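Local coordinates for eukaryotic initiation factor 4F subunit P150 (Saccharomyces cerevisiae, PDB 2VSO), which forms part of the cap-binding complex eIF4F, an initial assembly point for the translation apparatus, and stimulates translation by interacting with polyadenylate-binding protein, at residues K192-F195 with E196-R200; I252-N255 with I256-A260; I273-L276 with R277-N281. All blocks are in the same frame, centred on the assembly; numbering follows the deposited sequence.

Contact 1. Residues K192-F195 with E196-R200; sequences KMMF and ECFRR
Met194 and Phe198, one helical turn apart, show how two long side chains on the same face of a helix can share one buried seam. The thioether slants past the phenyl group: Met194 CG lies 3.9 Å from Phe198 CE1, and Met194 SD stands 5.3 Å from the centroid of the Phe198 ring, 46° off the ring normal. This is an oblique Met-aromatic contact. The methionine chain starts with CG trans to the backbone N (chi1 -160°) and then folds at the next two bonds, which brings its methyl toward Cys197, three residues on, where Met194 CE lies 3.3 Å from Cys197 CB and also borders the thiol. One methionine thus touches both an aromatic ring and a thiol. Under these side chains, Phe198 N donates a nearly straight bond to Met194 O (3.0 Å, 174°), and Cys197 N reaches Met193 O at 3.1 Å; the link from Glu196 N to Lys192 O, at 3.3 Å, is weak. Neighbouring helices close over the seam. Helix 211-228 presents Leu220 to both Met194 and Phe198, and Phe228 packs edge-to-face with Phe195, while helix 163-185 brings Ile180 to Met194 and Val177 to Cys197. Glu196 leaves the helix on another side, where it touches His134 and Phe137. Such a helix, with other helices packed on several of its sides, is characteristic of the HEAT-type helical solenoid of the MIF4G domain, the middle domain of eIF4G.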
# COMPACT_ATOMS: atom_id res chain seq x y z
N LYS C 192 16.58 27.24 8.61
CA LYS C 192 17.77 26.78 9.31
C LYS C 192 17.69 25.29 9.62
O LYS C 192 18.71 24.59 9.62
CB LYS C 192 18.02 27.58 10.60
CG LYS C 192 17.30 27.07 11.84
CD LYS C 192 17.81 27.76 13.11
CE LYS C 192 17.02 27.34 14.35
NZ LYS C 192 17.55 27.98 15.59
N MET C 193 16.48 24.79 9.86
CA MET C 193 16.29 23.38 10.16
C MET C 193 16.22 22.54 8.87
O MET C 193 16.53 21.35 8.87
CB MET C 193 15.05 23.16 11.02
CG MET C 193 14.84 21.71 11.43
SD MET C 193 15.87 21.12 12.79
CE MET C 193 15.17 22.04 14.16
N MET C 194 15.81 23.18 7.78
CA MET C 194 15.78 22.55 6.47
C MET C 194 17.21 22.45 5.89
O MET C 194 17.51 21.54 5.12
CB MET C 194 14.88 23.36 5.53
CG MET C 194 14.37 22.61 4.33
SD MET C 194 13.22 21.29 4.73
CE MET C 194 14.35 19.91 4.84
N PHE C 195 18.08 23.37 6.29
CA PHE C 195 19.48 23.30 5.88
C PHE C 195 20.14 22.14 6.59
O PHE C 195 20.97 21.44 6.02
CB PHE C 195 20.24 24.60 6.21
CG PHE C 195 20.09 25.68 5.17
CD1 PHE C 195 18.97 26.49 5.15
CD2 PHE C 195 21.08 25.90 4.23
CE1 PHE C 195 18.83 27.48 4.20
CE2 PHE C 195 20.95 26.89 3.27
CZ PHE C 195 19.83 27.69 3.26
N GLU C 196 19.77 21.96 7.85
CA GLU C 196 20.43 20.98 8.67
C GLU C 196 20.00 19.63 8.17
O GLU C 196 20.75 18.66 8.20
CB GLU C 196 20.05 21.18 10.14
CG GLU C 196 21.09 20.71 11.15
CD GLU C 196 20.65 20.96 12.57
OE1 GLU C 196 20.63 20.00 13.37
OE2 GLU C 196 20.30 22.11 12.87
N CYS C 197 18.77 19.59 7.66
CA CYS C 197 18.18 18.38 7.09
C CYS C 197 18.87 17.94 5.79
O CYS C 197 19.38 16.83 5.71
CB CYS C 197 16.71 18.61 6.83
SG CYS C 197 15.74 17.18 7.13
N PHE C 198 18.87 18.83 4.80
CA PHE C 198 19.61 18.58 3.56
C PHE C 198 21.08 18.32 3.84
O PHE C 198 21.72 17.50 3.18
CB PHE C 198 19.46 19.76 2.59
CG PHE C 198 18.14 19.78 1.85
CD1 PHE C 198 17.27 20.85 1.99
CD2 PHE C 198 17.78 18.74 1.01
CE1 PHE C 198 16.07 20.88 1.31
CE2 PHE C 198 16.57 18.75 0.32
CZ PHE C 198 15.72 19.83 0.47
N ARG C 199 21.62 19.02 4.84
CA ARG C 199 23.00 18.85 5.27
C ARG C 199 23.27 17.40 5.67
O ARG C 199 24.30 16.83 5.33
CB ARG C 199 23.26 19.78 6.45
CG ARG C 199 24.69 20.25 6.63
CD ARG C 199 24.77 21.21 7.83
NE ARG C 199 26.14 21.57 8.17
CZ ARG C 199 26.79 22.60 7.64
NH1 ARG C 199 26.20 23.36 6.74
NH2 ARG C 199 28.04 22.86 8.02
N ARG C 200 22.33 16.81 6.40
CA ARG C 200 22.46 15.44 6.87
C ARG C 200 22.32 14.44 5.74
O ARG C 200 23.05 13.44 5.70
CB ARG C 200 21.40 15.16 7.95
CG ARG C 200 21.27 13.70 8.35
CD ARG C 200 22.50 13.17 9.08
NE ARG C 200 22.49 11.71 9.16
CZ ARG C 200 23.52 10.98 9.57
NH1 ARG C 200 24.66 11.56 9.92
NH2 ARG C 200 23.42 9.66 9.61

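Contact 2. Residues I252-N255 with I256-A260; sequences ILDN and IIQTA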
# COMPACT_ATOMS: atom_id res chain seq x y z
N ILE C 252 25.54 16.18 -6.56
CA ILE C 252 25.85 14.91 -5.91
C ILE C 252 24.98 13.86 -6.53
O ILE C 252 25.36 12.69 -6.60
CB ILE C 252 25.55 14.96 -4.39
CG1 ILE C 252 26.65 15.73 -3.65
CG2 ILE C 252 25.43 13.57 -3.82
CD1 ILE C 252 26.33 15.92 -2.20
N LEU C 253 23.81 14.29 -6.99
CA LEU C 253 22.83 13.40 -7.59
C LEU C 253 23.17 13.11 -9.05
O LEU C 253 22.97 12.00 -9.52
CB LEU C 253 21.42 14.00 -7.48
CG LEU C 253 20.83 14.29 -6.10
CD1 LEU C 253 19.33 14.57 -6.22
CD2 LEU C 253 21.10 13.15 -5.10
N ASP C 254 23.66 14.11 -9.77
CA ASP C 254 24.13 13.88 -11.13
C ASP C 254 25.25 12.85 -11.11
O ASP C 254 25.31 11.96 -11.95
CB ASP C 254 24.61 15.18 -11.77
CG ASP C 254 23.48 16.10 -12.15
OD1 ASP C 254 22.31 15.65 -12.16
OD2 ASP C 254 23.75 17.29 -12.45
N ASN C 255 26.14 12.98 -10.13
CA ASN C 255 27.21 12.03 -9.92
C ASN C 255 26.62 10.65 -9.68
O ASN C 255 26.97 9.70 -10.38
CB ASN C 255 28.07 12.44 -8.73
CG ASN C 255 29.25 11.52 -8.51
OD1 ASN C 255 29.51 10.64 -9.32
ND2 ASN C 255 29.97 11.73 -7.42
N ILE C 256 25.73 10.56 -8.71
CA ILE C 256 25.10 9.29 -8.36
C ILE C 256 24.45 8.60 -9.56
O ILE C 256 24.57 7.39 -9.73
CB ILE C 256 24.06 9.46 -7.26
CG1 ILE C 256 24.75 9.47 -5.89
CG2 ILE C 256 23.03 8.34 -7.34
CD1 ILE C 256 23.91 10.05 -4.78
N ILE C 257 23.77 9.38 -10.38
CA ILE C 257 23.15 8.85 -11.59
C ILE C 257 24.23 8.36 -12.54
O ILE C 257 24.15 7.26 -13.07
CB ILE C 257 22.31 9.92 -12.31
CG1 ILE C 257 21.04 10.26 -11.53
CG2 ILE C 257 21.96 9.45 -13.70
CD1 ILE C 257 20.42 11.57 -11.95
N GLN C 258 25.24 9.20 -12.75
CA GLN C 258 26.26 8.95 -13.76
C GLN C 258 27.39 8.05 -13.28
O GLN C 258 28.44 8.02 -13.92
CB GLN C 258 26.86 10.27 -14.26
CG GLN C 258 25.85 11.29 -14.76
CD GLN C 258 26.48 12.66 -14.94
OE1 GLN C 258 27.70 12.80 -14.95
NE2 GLN C 258 25.64 13.68 -15.08
N THR C 259 27.22 7.35 -12.16
CA THR C 259 28.27 6.44 -11.68
C THR C 259 27.73 5.29 -10.85
O THR C 259 27.97 4.13 -11.17
CB THR C 259 29.38 7.16 -10.86
OG1 THR C 259 28.80 7.81 -9.71
CG2 THR C 259 30.14 8.18 -11.70
N ALA C 260 27.03 5.61 -9.77
CA ALA C 260 26.53 4.59 -8.86
C ALA C 260 25.64 3.57 -9.56
O ALA C 260 25.06 3.85 -10.61
CB ALA C 260 25.79 5.22 -7.70
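The C-terminal end of helix 242-257 is where Asn255 and Thr259 meet, a polar junction at which the chain leaves the helix for the loop that follows. Thr259 OG1 is held close to two oxygens of the same residue: it lies 2.7 Å from the backbone Asn255 O and 2.9 Å from the side-chain oxygen Asn255 OD1. Both are acceptors, so the single hydroxyl proton can serve one or the other, and the positions do not settle which. The asparagine reaches this place with CG trans to its backbone N (chi1 -177°), and its side chain passes obliquely across the threonine, whose hydroxyl sits between backbone N and carbonyl carbon (chi1 59°). The methyl of the threonine borders the same amide, with Thr259 CG2 3.5 Å from Asn255 OD1. Before this point the backbone keeps regular alpha-helical bonding: Ile256 N to Ile252 O, Ile257 N to Leu253 O and Gln258 N to Asp254 O (2.9 Å), although Gln258 is itself the first residue to leave helical angles. Within the all-helical MIF4G domain, the junction joins two successive helices, 242-257 and 264-278, and its apolar side packs against helix 264-278 and helix 191-206. Ile256 CD1 approaches both Ile252 CG2 (4.0 Å) and Leu253 CD2 (4.2 Å), crossing the first residue at a slant and lying alongside the second, with both chains pointing the same way. From there Ile252 extends to Met202 and Leu205 of helix 191-206, and Ile256 to Leu270 of helix 264-278. On another side of the turn the amide of Gln258 brings NE2 to 3.8 Å from Asp254 CB.

Contact 3. Residues I273-L276 with R277-N281; sequences IKEL and RHDKN
The imidazole of His278 carries the ammonium of Lys274 over one face, with NZ 3.2 Å above the ring plane and displaced toward the rim, nearest to His278 CG. The ring is also tied by its nitrogen: His278 ND1 donates to Asp279 OD2 (2.9 Å), which is approached from above the carboxylate plane. Lys274 arrives alongside the histidine, pointing the same way, because its chain kinks at chi2 (-61°). Replacing this lysine by an alanine is likely to leave that face of His278 without its positive cover and the ring freer to turn about its CB-CG bond. The carboxylate of Glu275 is turned 70° from that of Asp279, while Glu275 OE1 is 4.2 Å from Lys280 NZ, opposite charges too far apart for a salt bridge. Arg277 turns elsewhere, to a salt bridge with Asp247 of helix 242-257. In the backbone, Glu275 O receives two donors, Asp279 N and Lys280 N, each at 2.9 Å. The second is a bond from the fifth residue on, the pi-type widening often found where an alpha-helix runs out, here near the C-terminal end of helix 264-278 in the MIF4G domain.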
# COMPACT_ATOMS: atom_id res chain seq x y z
N ILE C 273 13.57 14.78 -10.94
CA ILE C 273 13.72 16.04 -10.17
C ILE C 273 14.77 16.95 -10.80
O ILE C 273 14.64 18.16 -10.74
CB ILE C 273 14.04 15.88 -8.65
CG1 ILE C 273 14.54 14.49 -8.32
CG2 ILE C 273 12.85 16.32 -7.77
CD1 ILE C 273 16.04 14.39 -8.30
N LYS C 274 15.79 16.34 -11.40
CA LYS C 274 16.85 17.09 -12.07
C LYS C 274 16.28 17.90 -13.23
O LYS C 274 16.68 19.03 -13.45
CB LYS C 274 17.94 16.14 -12.56
CG LYS C 274 19.31 16.75 -12.70
CD LYS C 274 19.33 17.89 -13.70
CE LYS C 274 20.49 18.84 -13.41
NZ LYS C 274 20.63 19.87 -14.47
N GLU C 275 15.33 17.33 -13.96
CA GLU C 275 14.71 18.03 -15.07
C GLU C 275 13.67 18.99 -14.55
O GLU C 275 13.46 20.06 -15.11
CB GLU C 275 14.05 17.07 -16.07
CG GLU C 275 13.16 17.78 -17.08
CD GLU C 275 12.42 16.85 -18.03
OE1 GLU C 275 11.82 17.34 -19.01
OE2 GLU C 275 12.45 15.62 -17.79
N LEU C 276 13.01 18.60 -13.46
CA LEU C 276 11.99 19.44 -12.85
C LEU C 276 12.57 20.74 -12.29
O LEU C 276 11.97 21.79 -12.44
CB LEU C 276 11.22 18.69 -11.77
CG LEU C 276 10.11 19.51 -11.11
CD1 LEU C 276 9.18 20.08 -12.15
CD2 LEU C 276 9.35 18.69 -10.11
N ARG C 277 13.73 20.67 -11.66
CA ARG C 277 14.35 21.86 -11.08
C ARG C 277 15.07 22.67 -12.15
O ARG C 277 14.94 23.88 -12.22
CB ARG C 277 15.28 21.52 -9.90
CG ARG C 277 16.45 22.47 -9.77
CD ARG C 277 16.77 22.82 -8.32
NE ARG C 277 17.50 24.09 -8.17
CZ ARG C 277 18.82 24.19 -8.07
NH1 ARG C 277 19.58 23.10 -8.13
NH2 ARG C 277 19.39 25.37 -7.93
N HIS C 278 15.82 21.99 -13.00
CA HIS C 278 16.67 22.66 -13.97
C HIS C 278 15.96 23.13 -15.24
O HIS C 278 16.11 24.28 -15.65
CB HIS C 278 17.85 21.76 -14.34
CG HIS C 278 18.82 22.40 -15.28
ND1 HIS C 278 18.81 22.15 -16.63
CD2 HIS C 278 19.81 23.29 -15.07
CE1 HIS C 278 19.76 22.86 -17.22
NE2 HIS C 278 20.38 23.56 -16.29
N ASP C 279 15.17 22.25 -15.87
CA ASP C 279 14.57 22.55 -17.16
C ASP C 279 13.17 23.13 -17.06
O ASP C 279 12.84 24.09 -17.74
CB ASP C 279 14.53 21.30 -18.04
CG ASP C 279 15.91 20.76 -18.35
OD1 ASP C 279 16.08 19.52 -18.31
OD2 ASP C 279 16.82 21.57 -18.64
N LYS C 280 12.34 22.53 -16.21
CA LYS C 280 10.94 22.91 -16.10
C LYS C 280 10.74 24.00 -15.05
O LYS C 280 9.69 24.64 -14.99
CB LYS C 280 10.07 21.69 -15.79
CG LYS C 280 9.94 20.69 -16.93
CD LYS C 280 9.43 21.36 -18.20
CE LYS C 280 9.33 20.38 -19.37
NZ LYS C 280 8.21 19.41 -19.22
N ASN C 281 11.77 24.21 -14.24
CA ASN C 281 11.76 25.20 -13.17
C ASN C 281 10.63 25.06 -12.15
O ASN C 281 10.11 26.05 -11.65
CB ASN C 281 11.81 26.61 -13.75
CG ASN C 281 12.60 27.57 -12.88
OD1 ASN C 281 12.72 27.37 -11.67
ND2 ASN C 281 13.15 28.60 -13.49

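Contacts 2 and 3 belong to consecutive helices and meet directly, whereas contact 1 stands apart from both. Across the interface between helices 242-257 and 264-278, Leu253 CD1 lies 3.9 Å from Ile273 CD1, and Asp254 packs beside the aliphatic stem of Lys274, so the lysine whose amine lies over the histidine ring in contact 3 also borders contact 2; their centres are about 16 Å apart. Contact 1 sits about 21 Å, centre to centre, from each of the others, its nearest atoms about 7 Å from contact 2 and about 9 Å from contact 3. Helix 191-206 nevertheless bridges the first gap, since residues beyond contact 1 receive Ile252 and Leu253.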